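Local coordinates for SusD superfamily protein (Bacteroides vulgatus ATCC 8482, PDB 3JQ0) that probably binds nutrients, perhaps glycans, at the outer membrane, as many SusD-family proteins do, although its own ligand is not known, at residues A[192-197]-A[452-457]; A[310-315]-A[396-401]; A[409-414]-A[438-443]; A[430-435]-A[461-466]. All blocks are in the same frame, centred on the assembly; numbering follows the deposited sequence. Where two conformers were deposited one is given.

Contact 1: residues A[192-197]-A[452-457]; sequences AYLWSG and IRLLGW. With SO4 (sulfate ion), chain G.
Trp195 and Leu454 both set CG anti to their own backbone N (chi1 -174° and 169°), and with these torsions the two side chains run alongside one another, pointing opposite ways, between helices 182-199 and 448-455. The CA atoms of Trp195 and Leu454 lie 6.0 Å apart. Branch CD1 of Leu454 does most of the touching. It lies 3.5 Å from Leu194 O and 3.6 Å from Trp195 CA, so one methyl packs on the helix backbone, and meets Leu194 CB at 4.2 Å. The six-membered part of the indole reaches the other helix, with Trp195 CZ3 3.7 Å from Leu454 CA. Arg453, bent at chi2 and chi3, folds its guanidinium back so that Trp195 CH2 lies over one of its faces, 3.8 Å from NH2. The planes stand 86° apart with the arginine at the indole edge, not face-on as in a cation-pi pair. Its NH2 is hydrogen-bonded to Arg120 O. A sulfate, probably from the crystallisation liquor, accepts from Trp457 N through O1 at 2.9 Å and from Gln199 NE2 of helix 182-199. Such side-chain packing joins helix 182-199 to helix 448-455, consistent with the largely helical, TPR-related SusD fold.

Contact 2: residues A[310-315]-A[396-401]; sequences RNNDTR and SKYFNE. With SO4 (sulfate ion), chain I.
Residues 310-313 form a type II beta turn, closed by Asp313 N to Arg310 O at 3.1 Å, and it carries Asn312 to helix 396-401, where the CA atoms of Asn312 and Tyr398 are 7.9 Å apart. Asn312 sits at the third position of the turn with positive phi, and its CA-CB bond is directed at the helix. Its CB lies over one face of the Tyr398 ring, 3.7 Å from the centroid and 16° off the normal, which defines a CH-pi contact. The amide is turned 45° against the ring, and Asn312 OD1 comes within 3.1 Å of Tyr398 OH. With CG of Tyr398 anti to the backbone N (chi1 -174°), the ring extends from the helix across the asparagine at about a right angle. Were the ring replaced by the methyl of an alanine, Asn312 CB would probably lose the face it rests on and the asparagine would be freer to turn. Beside this contact, Arg310 NE and Asn311 N both donate to O3 of a sulfate, probably from the crystallisation liquor, while Arg310 NH2 donates to its O2 at 2.9 Å in a nearly straight bond; Arg310 NH1 forms a salt bridge with Asp411. Further along, Asp313 OD1 caps Arg315 N at the start of helix 315-319, and the same carboxylate is gripped side-on by Arg315 NE and NH2. Asn311 and Asn312 lie at the surface beside helix 396-401, while Tyr394 of helix 383-394 touches Arg310 and Asp313, and Arg315 continues inward to Glu437 and Glu441 of helix 430-441.

Contact 3: residues A[409-414]-A[438-443]; sequences PNDNDP and RLREFM
The backbones stay apart, the CA atoms of Asp411 and Arg440 being 13.2 Å from each other: the irregular segment 409-414, with an inverse gamma turn centred on Asp411, faces the C-terminal part of helix 430-441, and two side chains span the gap. Arg440 is extended from CG to NE, and that reach carries its guanidinium to the carboxylate of Asp411, which approaches from the opposite direction. Arg440 NH1 donates to Asp411 OD2 at 2.9 Å, with an N-H...O angle of 161°, a salt bridge through one nitrogen and one oxygen. OD2 lies at the guanidinium edge, 7° from its plane, and the N-H comes in almost in line with the CG-OD2 bond. The two flat groups are almost coplanar. Both ions are buried with further partners: Asp411 OD1 accepts from Tyr417 OH and pairs with Arg310 NH1, and Arg440 NE donates to Gly308 O. Together these bonds probably limit rotation of both groups. Within the loop, Asn412 ND2 reaches back to Pro409 O at 3.1 Å. Arg390 of helix 383-394 touches Asp411 and Arg315 of helix 315-319 meets Arg440, placing the bridge between the 409-414 loop and helix 430-441.

Contact 4: residues A[430-435]-A[461-466]; sequences ALEAIL and HQYSSA
Glu432 is the first residue of 430-435 to reach the other segment, and both of its carboxylate oxygens are used there. Its chain bends at chi2 (-79°), which turns the carboxylate toward helix 457-463. OE1 accepts from Tyr463 OH at 2.6 Å, a short bond that meets it on the syn side, somewhat out of the carboxylate plane. OE2 receives Gln462 NE2 at 2.9 Å through its syn lone pair; at 175° the bond is almost straight, and the donor's amide plane contains the oxygen. The carboxylate lies nearly coplanar with that amide but stands 80° from the phenol ring. Tyr463 OH is also hydrogen-bonded to Lys424 NZ, a nearby positive charge that may help stabilise the buried carboxylate. Without the carboxylate, as with an alanine here, the Gln462 amide would probably lose its acceptor in this contact and the Tyr463 hydroxyl would be left with Lys424, both side chains being freer to turn. One helical turn on, Leu435 CD1 packs 4.0 Å from Tyr463 CE2. This is a buried carboxylate accepting from two side chains of a neighbouring helix, joining helix 430-441 to helix 457-463 in the helical part of the SusD-family fold.

Overall arrangement
Contacts 1, 3 and 4 are buried, whereas contact 2 lies at the surface, about 24 Å from the chain centre to its own centre. Burial alone does not set the chemistry: contact 1 is mainly apolar helix packing, contact 4 adds a shared carboxylate to a small apolar touch, contact 3 rests on one buried ion pair, and contact 2 on an asparagine against an aromatic face. Helix 430-441 serves both contacts 3 and 4, whose centres are 12 Å apart. Contacts 2 and 3 are joined by two salt bridges. Contacts 1 and 4 meet by packing, as between Leu455 and Leu435, while contacts 1 and 2 do not touch.

Contact 1: residues A[192-197]-A[452-457]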
# COMPACT_ATOMS: atom_id res chain seq x y z
N ALA A 192 -12.34 6.48 2.23
CA ALA A 192 -13.39 6.79 1.27
C ALA A 192 -13.98 8.18 1.51
O ALA A 192 -14.22 8.94 0.56
CB ALA A 192 -14.51 5.75 1.33
N TYR A 193 -14.19 8.56 2.79
CA TYR A 193 -14.73 9.87 3.08
C TYR A 193 -13.67 10.96 2.92
O TYR A 193 -14.03 12.09 2.57
CB TYR A 193 -15.46 9.88 4.43
CG TYR A 193 -16.80 9.24 4.36
CD1 TYR A 193 -16.98 7.86 4.48
CD2 TYR A 193 -17.95 10.01 4.20
CE1 TYR A 193 -18.24 7.30 4.40
CE2 TYR A 193 -19.21 9.45 4.14
CZ TYR A 193 -19.35 8.08 4.23
OH TYR A 193 -20.61 7.49 4.17
N LEU A 194 -12.38 10.68 3.14
CA LEU A 194 -11.38 11.65 2.72
C LEU A 194 -11.44 11.90 1.21
O LEU A 194 -11.40 13.06 0.76
CB LEU A 194 -9.95 11.18 3.08
CG LEU A 194 -9.48 11.33 4.51
CD1 LEU A 194 -8.05 10.79 4.64
CD2 LEU A 194 -9.53 12.79 4.96
N TRP A 195 -11.58 10.83 0.43
CA TRP A 195 -11.60 10.93 -1.00
C TRP A 195 -12.84 11.71 -1.47
O TRP A 195 -12.76 12.66 -2.26
CB TRP A 195 -11.59 9.56 -1.66
CG TRP A 195 -11.48 9.61 -3.14
CD1 TRP A 195 -12.49 9.75 -4.04
CD2 TRP A 195 -10.27 9.60 -3.91
NE1 TRP A 195 -12.00 9.83 -5.31
CE2 TRP A 195 -10.64 9.72 -5.25
CE3 TRP A 195 -8.91 9.47 -3.58
CZ2 TRP A 195 -9.70 9.73 -6.29
CZ3 TRP A 195 -8.00 9.51 -4.60
CH2 TRP A 195 -8.40 9.61 -5.94
N SER A 196 -14.01 11.36 -0.95
CA SER A 196 -15.16 12.15 -1.38
C SER A 196 -15.08 13.58 -0.88
O SER A 196 -15.46 14.50 -1.61
CB SER A 196 -16.48 11.54 -0.99
OG SER A 196 -16.66 11.45 0.40
N GLY A 197 -14.52 13.80 0.31
CA GLY A 197 -14.39 15.16 0.84
C GLY A 197 -13.50 16.04 -0.04
O GLY A 197 -13.82 17.20 -0.29
N ILE A 452 -0.91 11.30 -3.27
CA ILE A 452 -0.85 12.52 -4.06
C ILE A 452 -2.13 12.71 -4.86
O ILE A 452 -2.63 13.82 -5.02
CB ILE A 452 0.47 12.64 -4.86
CG1 ILE A 452 0.59 11.60 -5.97
CG2 ILE A 452 1.65 12.61 -3.89
CD1 ILE A 452 1.91 11.66 -6.74
N ARG A 453 -2.70 11.61 -5.37
CA ARG A 453 -3.98 11.67 -6.05
C ARG A 453 -5.08 12.21 -5.14
O ARG A 453 -5.90 13.04 -5.58
CB ARG A 453 -4.38 10.28 -6.54
CG ARG A 453 -3.68 9.88 -7.84
CD ARG A 453 -4.40 10.40 -9.06
NE ARG A 453 -5.64 9.63 -9.30
CZ ARG A 453 -6.87 10.10 -9.41
NH1 ARG A 453 -7.13 11.40 -9.26
NH2 ARG A 453 -7.85 9.26 -9.66
N LEU A 454 -5.12 11.78 -3.89
CA LEU A 454 -6.13 12.29 -2.93
C LEU A 454 -6.06 13.80 -2.84
O LEU A 454 -7.10 14.48 -2.94
CB LEU A 454 -5.92 11.68 -1.58
CG LEU A 454 -6.73 12.30 -0.45
CD1 LEU A 454 -8.27 12.14 -0.63
CD2 LEU A 454 -6.29 11.69 0.86
N LEU A 455 -4.87 14.35 -2.68
CA LEU A 455 -4.73 15.78 -2.47
C LEU A 455 -4.90 16.61 -3.70
O LEU A 455 -5.23 17.81 -3.59
CB LEU A 455 -3.45 16.12 -1.70
CG LEU A 455 -3.45 15.67 -0.24
CD1 LEU A 455 -2.10 16.04 0.45
CD2 LEU A 455 -4.64 16.19 0.56
N GLY A 456 -4.72 16.03 -4.88
CA GLY A 456 -5.13 16.64 -6.12
C GLY A 456 -3.99 16.96 -7.08
O GLY A 456 -2.81 16.72 -6.78
N TRP A 457 -4.36 17.57 -8.20
CA TRP A 457 -3.43 17.78 -9.31
C TRP A 457 -2.17 18.52 -8.87
O TRP A 457 -1.07 18.17 -9.30
CB TRP A 457 -4.09 18.54 -10.45
CG TRP A 457 -3.13 19.01 -11.50
CD1 TRP A 457 -2.81 20.31 -11.81
CD2 TRP A 457 -2.27 18.20 -12.33
NE1 TRP A 457 -1.85 20.35 -12.80
CE2 TRP A 457 -1.52 19.07 -13.16
CE3 TRP A 457 -2.06 16.82 -12.47
CZ2 TRP A 457 -0.57 18.63 -14.06
CZ3 TRP A 457 -1.13 16.38 -13.37
CH2 TRP A 457 -0.39 17.28 -14.15
S SO4 G . -7.97 18.63 -7.95
O1 SO4 G . -7.12 17.89 -8.92
O2 SO4 G . -8.81 19.63 -8.58
O3 SO4 G . -8.74 17.65 -7.27
O4 SO4 G . -7.15 19.22 -6.89

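Contact 2: residues A[310-315]-A[396-401]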
# COMPACT_ATOMS: atom_id res chain seq x y z
N ARG A 310 16.17 11.64 7.14
CA ARG A 310 17.15 12.27 8.00
C ARG A 310 18.01 11.23 8.68
O ARG A 310 17.60 10.08 8.91
CB ARG A 310 16.47 13.14 9.07
CG ARG A 310 15.49 14.19 8.55
CD ARG A 310 16.14 15.20 7.58
NE ARG A 310 17.35 15.83 8.11
CZ ARG A 310 17.37 16.80 9.03
NH1 ARG A 310 16.25 17.37 9.41
NH2 ARG A 310 18.52 17.24 9.50
N ASN A 311 19.21 11.65 9.08
CA ASN A 311 20.08 10.74 9.79
C ASN A 311 19.38 10.22 11.05
O ASN A 311 18.68 10.96 11.75
CB ASN A 311 21.38 11.43 10.16
CG ASN A 311 22.28 11.72 8.95
OD1 ASN A 311 22.08 11.33 7.80
ND2 ASN A 311 23.33 12.47 9.25
N ASN A 312 19.61 8.95 11.33
CA ASN A 312 19.11 8.26 12.49
C ASN A 312 17.61 7.92 12.43
O ASN A 312 17.08 7.33 13.40
CB ASN A 312 19.50 9.01 13.79
CG ASN A 312 20.99 9.24 13.85
OD1 ASN A 312 21.49 10.39 13.79
ND2 ASN A 312 21.69 8.14 13.83
N ASP A 313 16.95 8.17 11.31
CA ASP A 313 15.62 7.63 11.06
C ASP A 313 15.84 6.16 10.67
O ASP A 313 16.38 5.87 9.61
CB ASP A 313 14.93 8.43 9.97
CG ASP A 313 13.56 7.91 9.64
OD1 ASP A 313 13.18 6.78 10.01
OD2 ASP A 313 12.82 8.70 8.97
N THR A 314 15.45 5.23 11.52
CA THR A 314 15.72 3.82 11.26
C THR A 314 14.95 3.28 10.05
O THR A 314 15.31 2.23 9.50
CB THR A 314 15.44 2.89 12.48
OG1 THR A 314 14.02 2.72 12.59
CG2 THR A 314 16.03 3.40 13.78
N ARG A 315 13.94 4.02 9.59
CA ARG A 315 13.23 3.58 8.40
C ARG A 315 14.14 3.58 7.16
O ARG A 315 13.87 2.88 6.20
CB ARG A 315 12.02 4.44 8.11
CG ARG A 315 11.02 4.40 9.26
CD ARG A 315 9.83 5.32 9.02
NE ARG A 315 10.28 6.73 9.11
CZ ARG A 315 9.46 7.75 9.33
NH1 ARG A 315 8.15 7.59 9.35
NH2 ARG A 315 9.99 8.95 9.49
N SER A 396 12.57 6.53 20.91
CA SER A 396 12.35 7.53 21.91
C SER A 396 13.63 8.23 22.38
O SER A 396 13.61 9.44 22.64
CB SER A 396 11.63 6.93 23.14
OG SER A 396 10.35 6.47 22.79
N LYS A 397 14.71 7.49 22.59
CA LYS A 397 15.90 8.11 23.12
C LYS A 397 16.40 9.24 22.20
O LYS A 397 16.60 10.38 22.63
CB LYS A 397 17.01 7.07 23.35
CG LYS A 397 18.25 7.63 23.99
CD LYS A 397 19.34 6.59 24.16
CE LYS A 397 20.61 7.13 24.78
NZ LYS A 397 20.27 7.11 26.22
N TYR A 398 16.62 8.93 20.94
CA TYR A 398 17.10 9.91 20.00
C TYR A 398 16.07 10.99 19.77
O TYR A 398 16.40 12.17 19.71
CB TYR A 398 17.47 9.22 18.69
CG TYR A 398 18.12 10.14 17.71
CD1 TYR A 398 17.38 10.92 16.84
CD2 TYR A 398 19.50 10.25 17.65
CE1 TYR A 398 18.01 11.81 15.96
CE2 TYR A 398 20.14 11.10 16.76
CZ TYR A 398 19.39 11.88 15.93
OH TYR A 398 20.02 12.74 15.07
N PHE A 399 14.81 10.62 19.63
CA PHE A 399 13.74 11.59 19.37
C PHE A 399 13.74 12.64 20.48
O PHE A 399 13.70 13.85 20.20
CB PHE A 399 12.42 10.86 19.29
CG PHE A 399 11.26 11.75 18.99
CD1 PHE A 399 10.97 12.11 17.71
CD2 PHE A 399 10.47 12.23 20.03
CE1 PHE A 399 9.86 13.01 17.45
CE2 PHE A 399 9.39 13.08 19.81
CZ PHE A 399 9.08 13.42 18.54
N ASN A 400 13.76 12.20 21.72
CA ASN A 400 13.67 13.12 22.86
C ASN A 400 14.87 14.04 22.98
O ASN A 400 14.73 15.10 23.58
CB ASN A 400 13.43 12.34 24.15
CG ASN A 400 11.99 11.78 24.24
OD1 ASN A 400 11.08 12.27 23.58
ND2 ASN A 400 11.80 10.70 25.04
N GLU A 401 16.01 13.63 22.45
CA GLU A 401 17.22 14.41 22.48
C GLU A 401 17.28 15.38 21.30
O GLU A 401 18.11 16.30 21.31
CB GLU A 401 18.46 13.49 22.38
CG GLU A 401 18.82 12.55 23.51
CD GLU A 401 19.85 11.34 23.09
OE1 GLU A 401 20.05 10.86 21.85
OE2 GLU A 401 20.44 10.81 24.08
S SO4 I . 21.04 15.00 7.94
O1 SO4 I . 21.47 14.76 6.54
O2 SO4 I . 21.03 16.41 8.32
O3 SO4 I . 19.78 14.33 7.96
O4 SO4 I . 22.13 14.42 8.69

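Contact 3: residues A[409-414]-A[438-443]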
# COMPACT_ATOMS: atom_id res chain seq x y z
N PRO A 409 7.04 20.55 14.40
CA PRO A 409 7.16 21.02 13.03
C PRO A 409 8.57 21.57 12.70
O PRO A 409 8.72 22.56 11.98
CB PRO A 409 6.15 22.15 12.96
CG PRO A 409 6.36 22.84 14.30
CD PRO A 409 6.61 21.68 15.27
N ASN A 410 9.62 20.89 13.20
CA ASN A 410 10.96 21.41 13.17
C ASN A 410 11.90 20.73 12.18
O ASN A 410 13.06 21.11 12.09
CB ASN A 410 11.59 21.28 14.59
CG ASN A 410 10.74 21.92 15.64
OD1 ASN A 410 10.17 22.99 15.42
ND2 ASN A 410 10.62 21.26 16.78
N ASP A 411 11.39 19.78 11.41
CA ASP A 411 12.19 19.04 10.44
C ASP A 411 12.31 19.86 9.16
O ASP A 411 11.53 19.67 8.20
CB ASP A 411 11.65 17.63 10.25
CG ASP A 411 12.44 16.79 9.27
OD1 ASP A 411 13.44 17.25 8.72
OD2 ASP A 411 11.96 15.63 9.06
N ASN A 412 13.24 20.81 9.20
CA ASN A 412 13.35 21.91 8.24
C ASN A 412 14.73 22.08 7.60
O ASN A 412 14.93 23.00 6.81
CB ASN A 412 12.91 23.22 8.91
CG ASN A 412 11.47 23.19 9.30
OD1 ASN A 412 10.63 22.75 8.52
ND2 ASN A 412 11.15 23.70 10.48
N ASP A 413 15.70 21.26 7.99
CA ASP A 413 17.12 21.49 7.67
C ASP A 413 17.32 21.95 6.23
O ASP A 413 17.05 21.23 5.27
CB ASP A 413 17.93 20.23 7.87
CG ASP A 413 19.38 20.46 7.60
OD1 ASP A 413 19.98 21.23 8.39
OD2 ASP A 413 19.91 19.97 6.60
N PRO A 414 17.87 23.17 6.04
CA PRO A 414 17.98 23.70 4.68
C PRO A 414 18.79 22.84 3.72
O PRO A 414 18.35 22.62 2.57
CB PRO A 414 18.60 25.08 4.89
CG PRO A 414 18.04 25.51 6.20
CD PRO A 414 17.96 24.25 7.04
N ARG A 438 4.28 9.94 5.24
CA ARG A 438 3.77 8.76 4.60
C ARG A 438 4.75 8.18 3.60
O ARG A 438 4.87 6.96 3.45
CB ARG A 438 2.40 9.01 3.92
CG ARG A 438 1.29 9.25 4.91
CD ARG A 438 -0.06 9.39 4.23
NE ARG A 438 -0.54 8.19 3.61
CZ ARG A 438 -1.10 7.18 4.24
NH1 ARG A 438 -1.24 7.18 5.54
NH2 ARG A 438 -1.55 6.14 3.52
N LEU A 439 5.50 9.04 2.91
CA LEU A 439 6.51 8.59 1.97
C LEU A 439 7.57 7.75 2.73
O LEU A 439 7.94 6.66 2.33
CB LEU A 439 7.14 9.77 1.22
CG LEU A 439 8.30 9.45 0.28
CD1 LEU A 439 8.02 8.37 -0.72
CD2 LEU A 439 8.79 10.71 -0.35
N ARG A 440 8.06 8.33 3.82
CA ARG A 440 9.06 7.66 4.64
C ARG A 440 8.53 6.37 5.25
O ARG A 440 9.31 5.41 5.43
CB ARG A 440 9.54 8.64 5.74
CG ARG A 440 10.39 9.76 5.19
CD ARG A 440 10.78 10.77 6.26
NE ARG A 440 11.73 11.74 5.72
CZ ARG A 440 12.04 12.90 6.28
NH1 ARG A 440 11.39 13.34 7.33
NH2 ARG A 440 13.00 13.62 5.72
N GLU A 441 7.26 6.32 5.62
CA GLU A 441 6.69 5.23 6.39
C GLU A 441 6.31 4.04 5.48
O GLU A 441 6.35 2.90 5.96
CB GLU A 441 5.45 5.77 7.13
CG GLU A 441 4.81 4.80 8.10
CD GLU A 441 5.66 4.40 9.31
OE1 GLU A 441 6.55 5.19 9.68
OE2 GLU A 441 5.35 3.31 9.90
N PHE A 442 5.91 4.28 4.23
CA PHE A 442 5.16 3.30 3.45
C PHE A 442 5.81 2.88 2.14
O PHE A 442 5.14 2.35 1.26
CB PHE A 442 3.72 3.79 3.18
CG PHE A 442 2.89 3.89 4.45
CD1 PHE A 442 2.55 2.73 5.15
CD2 PHE A 442 2.49 5.11 4.94
CE1 PHE A 442 1.79 2.81 6.33
CE2 PHE A 442 1.75 5.18 6.10
CZ PHE A 442 1.47 4.05 6.82
N MSE A 443 7.14 3.00 2.01
CA MSE A 443 7.76 2.49 0.79
C MSE A 443 7.41 1.04 0.57
O MSE A 443 7.45 0.23 1.52
CB MSE A 443 9.30 2.64 0.83
CG MSE A 443 9.81 4.03 0.97
SE MSE A 443 11.71 4.16 0.69
CE MSE A 443 11.64 4.04 -1.26

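Contact 4: residues A[430-435]-A[461-466]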
# COMPACT_ATOMS: atom_id res chain seq x y z
N ALA A 430 1.38 21.60 6.97
CA ALA A 430 1.02 20.31 7.55
C ALA A 430 0.69 19.24 6.51
O ALA A 430 1.07 18.09 6.69
CB ALA A 430 -0.12 20.52 8.51
N LEU A 431 0.01 19.61 5.42
CA LEU A 431 -0.25 18.64 4.38
C LEU A 431 1.02 18.08 3.75
O LEU A 431 1.16 16.85 3.62
CB LEU A 431 -1.15 19.19 3.26
CG LEU A 431 -2.59 19.45 3.65
CD1 LEU A 431 -3.31 20.06 2.45
CD2 LEU A 431 -3.34 18.19 4.17
N GLU A 432 1.98 18.93 3.42
CA GLU A 432 3.24 18.48 2.94
C GLU A 432 3.95 17.62 3.96
O GLU A 432 4.57 16.60 3.61
CB GLU A 432 4.09 19.66 2.50
CG GLU A 432 3.67 20.30 1.20
CD GLU A 432 4.10 19.58 -0.06
OE1 GLU A 432 4.73 18.49 -0.01
OE2 GLU A 432 3.82 20.16 -1.14
N ALA A 433 3.89 18.00 5.23
CA ALA A 433 4.57 17.21 6.25
C ALA A 433 4.00 15.80 6.33
O ALA A 433 4.74 14.84 6.55
CB ALA A 433 4.51 17.88 7.64
N ILE A 434 2.69 15.66 6.18
CA ILE A 434 2.05 14.34 6.24
C ILE A 434 2.39 13.54 4.98
O ILE A 434 2.66 12.35 5.07
CB ILE A 434 0.54 14.45 6.46
CG1 ILE A 434 0.27 15.06 7.85
CG2 ILE A 434 -0.12 13.07 6.39
CD1 ILE A 434 -1.16 15.58 8.01
N LEU A 435 2.44 14.19 3.81
CA LEU A 435 2.90 13.48 2.60
C LEU A 435 4.32 12.94 2.82
O LEU A 435 4.60 11.80 2.47
CB LEU A 435 2.88 14.37 1.37
CG LEU A 435 1.51 14.69 0.79
CD1 LEU A 435 1.72 15.65 -0.38
CD2 LEU A 435 0.75 13.45 0.34
N HIS A 461 1.28 16.70 -9.69
CA HIS A 461 2.22 17.30 -10.61
C HIS A 461 3.59 17.53 -9.97
O HIS A 461 4.60 17.45 -10.63
CB HIS A 461 1.58 18.56 -11.18
CG HIS A 461 2.37 19.21 -12.27
ND1 HIS A 461 2.92 18.52 -13.32
CD2 HIS A 461 2.64 20.51 -12.49
CE1 HIS A 461 3.50 19.37 -14.14
NE2 HIS A 461 3.38 20.58 -13.64
N GLN A 462 3.61 17.85 -8.68
CA GLN A 462 4.88 17.97 -7.98
C GLN A 462 5.63 16.65 -7.91
O GLN A 462 6.87 16.62 -7.98
CB GLN A 462 4.65 18.43 -6.50
CG GLN A 462 4.26 19.84 -6.32
CD GLN A 462 4.10 20.30 -4.89
OE1 GLN A 462 3.90 21.50 -4.70
NE2 GLN A 462 4.14 19.42 -3.90
N TYR A 463 4.88 15.56 -7.70
CA TYR A 463 5.45 14.30 -7.26
C TYR A 463 5.23 13.14 -8.25
O TYR A 463 5.34 11.99 -7.88
CB TYR A 463 4.94 13.98 -5.87
CG TYR A 463 5.32 15.03 -4.80
CD1 TYR A 463 6.63 15.46 -4.68
CD2 TYR A 463 4.36 15.48 -3.91
CE1 TYR A 463 6.99 16.38 -3.70
CE2 TYR A 463 4.70 16.39 -2.95
CZ TYR A 463 6.01 16.82 -2.82
OH TYR A 463 6.37 17.73 -1.83
N SER A 464 5.01 13.47 -9.50
CA SER A 464 4.93 12.50 -10.56
C SER A 464 5.05 13.17 -11.90
O SER A 464 4.88 14.39 -12.01
CB SER A 464 3.59 11.73 -10.54
OG SER A 464 2.54 12.44 -11.19
N SER A 465 5.20 12.35 -12.93
CA SER A 465 5.18 12.79 -14.34
C SER A 465 3.82 12.59 -15.00
O SER A 465 3.72 12.72 -16.22
CB SER A 465 6.24 12.06 -15.11
OG SER A 465 6.00 10.65 -15.01
N ALA A 466 2.77 12.36 -14.22
CA ALA A 466 1.44 12.16 -14.80
C ALA A 466 0.94 13.41 -15.50
O ALA A 466 1.29 14.52 -15.14
CB ALA A 466 0.47 11.71 -13.71